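Local coordinates for tyrocidine synthetase 3 (Brevibacillus brevis, PDB 2JGP), which probably catalyses peptide bond formation during nonribosomal tyrocidine synthesis, here represented by a peptidyl carrier domain joined to a condensation domain, at residues Gln299-Asp304 against Gln459-Phe463; Trp11-Gln17 against Met51-Val57. All blocks are in the same frame, centred on the assembly; numbering follows the deposited sequence.

Interaction 1 of 2, residues Gln299-Asp304 against Gln459-Phe463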
ATOM      1  N   GLN A 299      -4.356   7.837  22.793  1.00 62.00           N
ATOM      2  CA  GLN A 299      -5.059   7.528  21.560  1.00 62.25           C
ATOM      3  C   GLN A 299      -6.218   6.563  21.811  1.00 61.53           C
ATOM      4  O   GLN A 299      -6.122   5.641  22.619  1.00 61.89           O
ATOM      5  CB  GLN A 299      -4.128   6.983  20.479  1.00 62.70           C
ATOM      6  CG  GLN A 299      -4.872   6.675  19.187  1.00 64.17           C
ATOM      7  CD  GLN A 299      -4.057   6.919  17.937  1.00 66.27           C
ATOM      8  OE1 GLN A 299      -2.827   7.014  17.978  1.00 68.24           O
ATOM      9  NE2 GLN A 299      -4.748   7.029  16.809  1.00 68.04           N
ATOM     10  N   SER A 300      -7.325   6.853  21.139  1.00 60.96           N
ATOM     11  CA  SER A 300      -8.532   6.058  21.180  1.00 60.20           C
ATOM     12  C   SER A 300      -8.655   5.398  19.820  1.00 59.69           C
ATOM     13  O   SER A 300      -8.499   6.058  18.795  1.00 59.49           O
ATOM     14  CB  SER A 300      -9.731   6.971  21.444  1.00 60.16           C
ATOM     15  OG  SER A 300     -10.948   6.253  21.464  1.00 59.56           O
ATOM     16  N   PHE A 301      -8.916   4.097  19.808  1.00 58.92           N
ATOM     17  CA  PHE A 301      -8.992   3.350  18.558  1.00 58.59           C
ATOM     18  C   PHE A 301     -10.422   3.014  18.136  1.00 57.83           C
ATOM     19  O   PHE A 301     -10.628   2.455  17.061  1.00 57.26           O
ATOM     20  CB  PHE A 301      -8.145   2.088  18.676  1.00 58.86           C
ATOM     21  CG  PHE A 301      -6.685   2.376  18.847  1.00 59.91           C
ATOM     22  CD1 PHE A 301      -6.065   2.214  20.074  1.00 61.27           C
ATOM     23  CD2 PHE A 301      -5.933   2.842  17.774  1.00 61.24           C
ATOM     24  CE1 PHE A 301      -4.711   2.493  20.231  1.00 61.94           C
ATOM     25  CE2 PHE A 301      -4.579   3.119  17.922  1.00 62.04           C
ATOM     26  CZ  PHE A 301      -3.969   2.945  19.154  1.00 61.59           C
ATOM     27  N   ALA A 302     -11.398   3.361  18.974  1.00 56.93           N
ATOM     28  CA  ALA A 302     -12.799   3.170  18.634  1.00 56.69           C
ATOM     29  C   ALA A 302     -13.101   3.933  17.350  1.00 56.69           C
ATOM     30  O   ALA A 302     -12.745   5.106  17.210  1.00 55.58           O
ATOM     31  CB  ALA A 302     -13.701   3.648  19.768  1.00 56.64           C
ATOM     32  N   GLY A 303     -13.736   3.249  16.404  1.00 57.05           N
ATOM     33  CA  GLY A 303     -14.004   3.826  15.100  1.00 57.31           C
ATOM     34  C   GLY A 303     -15.413   3.569  14.623  1.00 57.98           C
ATOM     35  O   GLY A 303     -16.142   2.732  15.173  1.00 57.37           O
ATOM     36  N   ASP A 304     -15.802   4.330  13.611  1.00 58.76           N
ATOM     37  CA  ASP A 304     -17.004   4.059  12.840  1.00 59.87           C
ATOM     38  C   ASP A 304     -16.743   4.498  11.415  1.00 60.22           C
ATOM     39  O   ASP A 304     -15.697   5.068  11.128  1.00 59.82           O
ATOM     40  CB  ASP A 304     -18.194   4.822  13.394  1.00 60.05           C
ATOM     41  CG  ASP A 304     -19.473   4.000  13.364  1.00 61.73           C
ATOM     42  OD1 ASP A 304     -19.790   3.381  12.309  1.00 61.19           O
ATOM     43  OD2 ASP A 304     -20.147   3.980  14.410  1.00 63.39           O
ATOM     44  N   GLN A 459     -14.646  -0.384  12.630  1.00 73.96           N
ATOM     45  CA  GLN A 459     -14.838  -0.294  14.077  1.00 73.77           C
ATOM     46  C   GLN A 459     -13.530  -0.017  14.830  1.00 73.19           C
ATOM     47  O   GLN A 459     -13.560   0.380  15.995  1.00 73.24           O
ATOM     48  CB  GLN A 459     -15.499  -1.568  14.611  1.00 74.05           C
ATOM     49  CG  GLN A 459     -16.915  -1.818  14.080  1.00 74.85           C
ATOM     50  CD  GLN A 459     -17.954  -0.865  14.662  1.00 76.17           C
ATOM     51  OE1 GLN A 459     -17.954   0.333  14.368  1.00 77.50           O
ATOM     52  NE2 GLN A 459     -18.855  -1.400  15.481  1.00 76.46           N
ATOM     53  N   HIS A 460     -12.397  -0.234  14.164  1.00 72.42           N
ATOM     54  CA  HIS A 460     -11.080   0.128  14.692  1.00 71.79           C
ATOM     55  C   HIS A 460     -10.484   1.216  13.803  1.00 70.69           C
ATOM     56  O   HIS A 460     -10.375   1.038  12.588  1.00 70.94           O
ATOM     57  CB  HIS A 460     -10.165  -1.100  14.720  1.00 72.06           C
ATOM     58  CG  HIS A 460      -8.745  -0.801  15.101  1.00 72.82           C
ATOM     59  ND1 HIS A 460      -8.291  -0.877  16.400  1.00 73.95           N
ATOM     60  CD2 HIS A 460      -7.676  -0.444  14.350  1.00 73.63           C
ATOM     61  CE1 HIS A 460      -7.005  -0.572  16.434  1.00 74.19           C
ATOM     62  NE2 HIS A 460      -6.608  -0.304  15.202  1.00 73.77           N
ATOM     63  N   ALA A 461     -10.103   2.341  14.404  1.00 69.06           N
ATOM     64  CA  ALA A 461      -9.528   3.456  13.652  1.00 67.82           C
ATOM     65  C   ALA A 461      -8.147   3.819  14.193  1.00 66.72           C
ATOM     66  O   ALA A 461      -8.037   4.408  15.264  1.00 66.03           O
ATOM     67  CB  ALA A 461     -10.459   4.660  13.706  1.00 67.79           C
ATOM     68  N   LYS A 462      -7.094   3.466  13.452  1.00 65.55           N
ATOM     69  CA  LYS A 462      -5.724   3.790  13.874  1.00 64.85           C
ATOM     70  C   LYS A 462      -5.440   5.295  13.810  1.00 63.55           C
ATOM     71  O   LYS A 462      -4.678   5.820  14.623  1.00 63.93           O
ATOM     72  CB  LYS A 462      -4.693   3.035  13.030  1.00 65.20           C
ATOM     73  CG  LYS A 462      -3.268   3.102  13.591  1.00 66.34           C
ATOM     74  CD  LYS A 462      -2.232   2.606  12.579  1.00 68.09           C
ATOM     75  CE  LYS A 462      -0.829   3.105  12.923  1.00 68.77           C
ATOM     76  NZ  LYS A 462       0.117   2.955  11.774  1.00 69.73           N
ATOM     77  N   PHE A 463      -6.066   5.981  12.857  1.00 61.76           N
ATOM     78  CA  PHE A 463      -5.825   7.408  12.630  1.00 60.60           C
ATOM     79  C   PHE A 463      -7.081   8.216  12.915  1.00 59.85           C
ATOM     80  O   PHE A 463      -8.159   7.642  13.030  1.00 59.16           O
ATOM     81  CB  PHE A 463      -5.377   7.621  11.190  1.00 60.43           C
ATOM     82  CG  PHE A 463      -4.156   6.839  10.829  1.00 60.00           C
ATOM     83  CD1 PHE A 463      -4.266   5.611  10.192  1.00 60.51           C
ATOM     84  CD2 PHE A 463      -2.895   7.318  11.148  1.00 59.90           C
ATOM     85  CE1 PHE A 463      -3.134   4.877   9.866  1.00 60.04           C
ATOM     86  CE2 PHE A 463      -1.758   6.589  10.831  1.00 60.48           C
ATOM     87  CZ  PHE A 463      -1.879   5.366  10.188  1.00 60.30           C
TER
HETATM   88  O   HOH W   1      -8.351   6.773  16.312  1.00 61.49           O
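A single isolated beta bridge, Ala302 with His460, ties the start of strand 303-309 in the condensation domain to the loop that leads into strand 465-471. Two backbone hydrogen bonds flank it. Ala461 N gives its proton almost straight (171°) to Phe301 O at 2.7 Å, whereas Gly303 N reaches Gln459 O at 2.9 Å from well above the carbonyl plane, a more bent bond. Phe301 O also receives a CA-H...O contact from His460 CA. On the side chains, Phe301 and His460 run side by side and point the same way; their ring planes are nearly parallel (6°) but slid so far apart, with centroids 5.3 Å from each other, that they barely overlap. The His460 CB points away from 299-304, but a chi1 of 173° sets CG opposite the backbone N and brings CE1 to 3.7 Å from Phe301 CB. CG of Gln299, from the same segment, lies over one face of the Phe301 ring toward the rim, while Lys462 CA sits at its edge. A water bridges Ser300 O and Ala461 O, 2.6 Å from each. Where the backbones come close, Ala461 CB packs 3.9 Å from Gly303 CA. Strand 476-483 neighbours strand 303-309 and touches Ala461 through Glu481; the Asp304 backbone pairs with Tyr482, and its OD1 forms a salt bridge with Arg489 NH2 at the start of helix 489-508.

Interaction 2 of 2, residues Trp11-Gln17 against Met51-Val57; sequences WEARLAQ and MHNEYQV
Arg14 CD lies over one face of the Tyr55 ring, toward its rim, and CG of the adjacent Glu54 over the opposite face, while the Gln17 side chain comes from the opposite direction toward the hydroxyl end. The Arg14 CD contact is a CH-pi interaction, 3.9 Å from the ring centroid, made by a side chain extended from CG to NE that crosses the ring and carries its guanidinium on to Gly403 and Asp406. Trp11 turns the edge of its six-membered ring toward the Tyr55 face, a T-shaped pair with planes at 78° and centroids 5.9 Å apart. Arg14 NH1 lies over one face of the indole, toward its rim. At the indole edge, Met51 CE comes to 3.7 Å from Trp11 CZ3. Val57 CG2 meets Trp11 CH2 obliquely at 3.4 Å. Bends at chi2 and chi3 fold the Met51 chain so that its methyl also meets Leu15 CD2 at 3.7 Å. The buried Trp11, Arg14, Leu15, Met51, Tyr55 and Val57 pack between helices 10-23 and 41-55 of the carrier domain, whose local axes are 11.4 Å apart at closest approach, at 124°. Helix 70-79 packs against Trp11 through Ala74 and Ile77, and helix 267-279 of the condensation domain touches Arg14 and Tyr55 through Gln272.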
ATOM      1  N   TRP A  11      10.730   2.721 -12.095  1.00 61.65           N
ATOM      2  CA  TRP A  11      11.864   3.070 -12.955  1.00 61.62           C
ATOM      3  C   TRP A  11      11.481   4.077 -14.038  1.00 61.57           C
ATOM      4  O   TRP A  11      12.298   4.895 -14.417  1.00 61.16           O
ATOM      5  CB  TRP A  11      12.550   1.826 -13.542  1.00 61.79           C
ATOM      6  CG  TRP A  11      13.370   1.127 -12.504  1.00 61.62           C
ATOM      7  CD1 TRP A  11      13.134  -0.105 -11.964  1.00 62.31           C
ATOM      8  CD2 TRP A  11      14.526   1.645 -11.834  1.00 62.04           C
ATOM      9  NE1 TRP A  11      14.086  -0.397 -11.012  1.00 61.83           N
ATOM     10  CE2 TRP A  11      14.950   0.662 -10.910  1.00 62.17           C
ATOM     11  CE3 TRP A  11      15.248   2.842 -11.923  1.00 61.81           C
ATOM     12  CZ2 TRP A  11      16.063   0.835 -10.096  1.00 63.23           C
ATOM     13  CZ3 TRP A  11      16.355   3.013 -11.114  1.00 62.68           C
ATOM     14  CH2 TRP A  11      16.756   2.013 -10.213  1.00 62.84           C
ATOM     15  N   GLU A  12      10.240   4.034 -14.521  1.00 61.57           N
ATOM     16  CA  GLU A  12       9.772   5.067 -15.452  1.00 61.73           C
ATOM     17  C   GLU A  12       9.751   6.435 -14.769  1.00 61.68           C
ATOM     18  O   GLU A  12      10.177   7.440 -15.358  1.00 62.37           O
ATOM     19  CB  GLU A  12       8.401   4.715 -16.028  1.00 61.72           C
ATOM     20  CG  GLU A  12       8.467   3.641 -17.102  1.00 62.11           C
ATOM     21  CD  GLU A  12       7.140   3.386 -17.777  1.00 61.94           C
ATOM     22  OE1 GLU A  12       7.094   2.492 -18.658  1.00 62.06           O
ATOM     23  OE2 GLU A  12       6.146   4.079 -17.450  1.00 62.62           O
ATOM     24  N   ALA A  13       9.300   6.466 -13.513  1.00 61.19           N
ATOM     25  CA  ALA A  13       9.286   7.702 -12.724  1.00 61.03           C
ATOM     26  C   ALA A  13      10.701   8.227 -12.470  1.00 60.77           C
ATOM     27  O   ALA A  13      10.975   9.396 -12.699  1.00 60.72           O
ATOM     28  CB  ALA A  13       8.562   7.480 -11.401  1.00 61.25           C
ATOM     29  N   ARG A  14      11.596   7.353 -12.014  1.00 60.48           N
ATOM     30  CA  ARG A  14      12.971   7.743 -11.713  1.00 60.55           C
ATOM     31  C   ARG A  14      13.688   8.286 -12.945  1.00 60.46           C
ATOM     32  O   ARG A  14      14.315   9.338 -12.901  1.00 60.06           O
ATOM     33  CB  ARG A  14      13.751   6.556 -11.137  1.00 60.69           C
ATOM     34  CG  ARG A  14      13.331   6.191  -9.727  1.00 60.03           C
ATOM     35  CD  ARG A  14      13.953   4.894  -9.262  1.00 60.78           C
ATOM     36  NE  ARG A  14      13.663   4.677  -7.847  1.00 61.24           N
ATOM     37  CZ  ARG A  14      13.691   3.494  -7.240  1.00 61.84           C
ATOM     38  NH1 ARG A  14      14.015   2.391  -7.904  1.00 62.69           N
ATOM     39  NH2 ARG A  14      13.391   3.414  -5.954  1.00 62.18           N
ATOM     40  N   LEU A  15      13.576   7.558 -14.049  1.00 61.00           N
ATOM     41  CA  LEU A  15      14.216   7.958 -15.293  1.00 61.53           C
ATOM     42  C   LEU A  15      13.673   9.274 -15.823  1.00 61.91           C
ATOM     43  O   LEU A  15      14.449  10.150 -16.212  1.00 62.87           O
ATOM     44  CB  LEU A  15      14.042   6.876 -16.363  1.00 61.61           C
ATOM     45  CG  LEU A  15      14.991   5.683 -16.248  1.00 62.93           C
ATOM     46  CD1 LEU A  15      14.468   4.488 -17.069  1.00 63.01           C
ATOM     47  CD2 LEU A  15      16.400   6.077 -16.693  1.00 63.02           C
ATOM     48  N   ALA A  16      12.350   9.408 -15.838  1.00 62.13           N
ATOM     49  CA  ALA A  16      11.698  10.598 -16.378  1.00 62.25           C
ATOM     50  C   ALA A  16      12.172  11.840 -15.648  1.00 62.51           C
ATOM     51  O   ALA A  16      12.432  12.857 -16.270  1.00 62.48           O
ATOM     52  CB  ALA A  16      10.190  10.467 -16.277  1.00 61.85           C
ATOM     53  N   GLN A  17      12.268  11.734 -14.322  1.00 62.85           N
ATOM     54  CA  GLN A  17      12.773  12.810 -13.463  1.00 63.73           C
ATOM     55  C   GLN A  17      14.199  13.215 -13.840  1.00 63.29           C
ATOM     56  O   GLN A  17      14.501  14.402 -13.963  1.00 63.55           O
ATOM     57  CB  GLN A  17      12.687  12.364 -11.994  1.00 64.43           C
ATOM     58  CG  GLN A  17      13.656  13.021 -11.001  1.00 67.41           C
ATOM     59  CD  GLN A  17      14.824  12.106 -10.582  1.00 70.20           C
ATOM     60  OE1 GLN A  17      14.700  10.859 -10.469  1.00 68.57           O
ATOM     61  NE2 GLN A  17      15.959  12.727 -10.334  1.00 71.43           N
ATOM     62  N   MET A  51      21.962   8.704 -13.036  1.00 65.92           N
ATOM     63  CA  MET A  51      21.363   7.453 -12.556  1.00 65.92           C
ATOM     64  C   MET A  51      22.334   6.685 -11.666  1.00 65.67           C
ATOM     65  O   MET A  51      21.915   6.034 -10.710  1.00 65.40           O
ATOM     66  CB  MET A  51      20.907   6.577 -13.726  1.00 65.98           C
ATOM     67  CG  MET A  51      19.755   7.174 -14.523  1.00 66.01           C
ATOM     68  SD  MET A  51      18.238   7.347 -13.560  1.00 66.96           S
ATOM     69  CE  MET A  51      17.773   5.629 -13.336  1.00 68.13           C
ATOM     70  N   HIS A  52      23.627   6.770 -11.971  1.00 65.72           N
ATOM     71  CA  HIS A  52      24.645   6.173 -11.110  1.00 65.69           C
ATOM     72  C   HIS A  52      24.701   6.875  -9.750  1.00 65.46           C
ATOM     73  O   HIS A  52      24.761   6.215  -8.708  1.00 65.16           O
ATOM     74  CB  HIS A  52      26.025   6.205 -11.783  1.00 65.82           C
ATOM     75  CG  HIS A  52      27.151   5.842 -10.862  1.00 66.75           C
ATOM     76  ND1 HIS A  52      27.367   4.555 -10.418  1.00 68.06           N
ATOM     77  CD2 HIS A  52      28.113   6.604 -10.292  1.00 67.15           C
ATOM     78  CE1 HIS A  52      28.420   4.538  -9.621  1.00 68.25           C
ATOM     79  NE2 HIS A  52      28.891   5.768  -9.527  1.00 67.78           N
ATOM     80  N   ASN A  53      24.676   8.206  -9.761  1.00 65.12           N
ATOM     81  CA  ASN A  53      24.777   8.983  -8.524  1.00 65.00           C
ATOM     82  C   ASN A  53      23.546   8.875  -7.625  1.00 64.42           C
ATOM     83  O   ASN A  53      23.679   8.725  -6.411  1.00 63.97           O
ATOM     84  CB  ASN A  53      25.061  10.460  -8.830  1.00 65.19           C
ATOM     85  CG  ASN A  53      26.462  10.689  -9.385  1.00 66.17           C
ATOM     86  OD1 ASN A  53      27.350   9.846  -9.243  1.00 66.95           O
ATOM     87  ND2 ASN A  53      26.663  11.842 -10.016  1.00 67.79           N
ATOM     88  N   GLU A  54      22.357   8.962  -8.213  1.00 63.95           N
ATOM     89  CA  GLU A  54      21.121   8.957  -7.432  1.00 63.95           C
ATOM     90  C   GLU A  54      20.694   7.538  -7.048  1.00 63.52           C
ATOM     91  O   GLU A  54      20.207   7.328  -5.931  1.00 63.28           O
ATOM     92  CB  GLU A  54      19.998   9.674  -8.190  1.00 64.12           C
ATOM     93  CG  GLU A  54      18.705   9.906  -7.377  1.00 64.85           C
ATOM     94  CD  GLU A  54      18.871  10.860  -6.197  1.00 64.89           C
ATOM     95  OE1 GLU A  54      18.000  10.853  -5.298  1.00 65.94           O
ATOM     96  OE2 GLU A  54      19.856  11.618  -6.166  1.00 65.60           O
ATOM     97  N   TYR A  55      20.890   6.573  -7.950  1.00 63.00           N
ATOM     98  CA  TYR A  55      20.335   5.217  -7.770  1.00 62.84           C
ATOM     99  C   TYR A  55      21.345   4.064  -7.816  1.00 63.19           C
ATOM    100  O   TYR A  55      20.949   2.912  -7.666  1.00 62.83           O
ATOM    101  CB  TYR A  55      19.227   4.975  -8.800  1.00 62.55           C
ATOM    102  CG  TYR A  55      18.139   6.014  -8.718  1.00 61.91           C
ATOM    103  CD1 TYR A  55      17.988   6.984  -9.706  1.00 61.30           C
ATOM    104  CD2 TYR A  55      17.285   6.057  -7.619  1.00 60.98           C
ATOM    105  CE1 TYR A  55      16.992   7.956  -9.614  1.00 61.45           C
ATOM    106  CE2 TYR A  55      16.291   7.023  -7.513  1.00 59.96           C
ATOM    107  CZ  TYR A  55      16.149   7.967  -8.511  1.00 61.47           C
ATOM    108  OH  TYR A  55      15.171   8.921  -8.390  1.00 61.84           O
ATOM    109  N   GLN A  56      22.632   4.362  -8.003  1.00 63.57           N
ATOM    110  CA  GLN A  56      23.660   3.317  -8.142  1.00 64.23           C
ATOM    111  C   GLN A  56      23.265   2.253  -9.164  1.00 64.80           C
ATOM    112  O   GLN A  56      23.443   1.053  -8.933  1.00 64.82           O
ATOM    113  CB  GLN A  56      23.955   2.650  -6.794  1.00 64.37           C
ATOM    114  CG  GLN A  56      25.031   3.319  -5.979  1.00 64.65           C
ATOM    115  CD  GLN A  56      25.411   2.498  -4.774  1.00 64.44           C
ATOM    116  OE1 GLN A  56      24.547   2.028  -4.039  1.00 63.12           O
ATOM    117  NE2 GLN A  56      26.711   2.316  -4.562  1.00 65.28           N
ATOM    118  N   VAL A  57      22.700   2.697 -10.280  1.00 65.35           N
ATOM    119  CA  VAL A  57      22.381   1.810 -11.384  1.00 66.01           C
ATOM    120  C   VAL A  57      23.248   2.240 -12.553  1.00 66.55           C
ATOM    121  O   VAL A  57      23.244   3.407 -12.937  1.00 66.92           O
ATOM    122  CB  VAL A  57      20.893   1.863 -11.752  1.00 66.21           C
ATOM    123  CG1 VAL A  57      20.617   1.021 -12.993  1.00 66.82           C
ATOM    124  CG2 VAL A  57      20.048   1.370 -10.574  1.00 66.24           C
TER

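Overall arrangement
The two interactions occupy opposite sides of the chain's centre, 39 Å apart between centres and about 22 Å at the nearest atoms, and they share no helix, strand or sheet. They come in series: interaction 2 is complete within the N-terminal carrier domain before interaction 1 opens in the condensation domain. Interaction 2 joins two helices close in sequence, and residues such as Arg14 and Tyr55 serve both the helix packing and the contact with the condensation domain. Interaction 1 instead brings together parts of the condensation domain distant in sequence, at the surface and at the outermost strand of its four-stranded mixed sheet, away from the carrier domain.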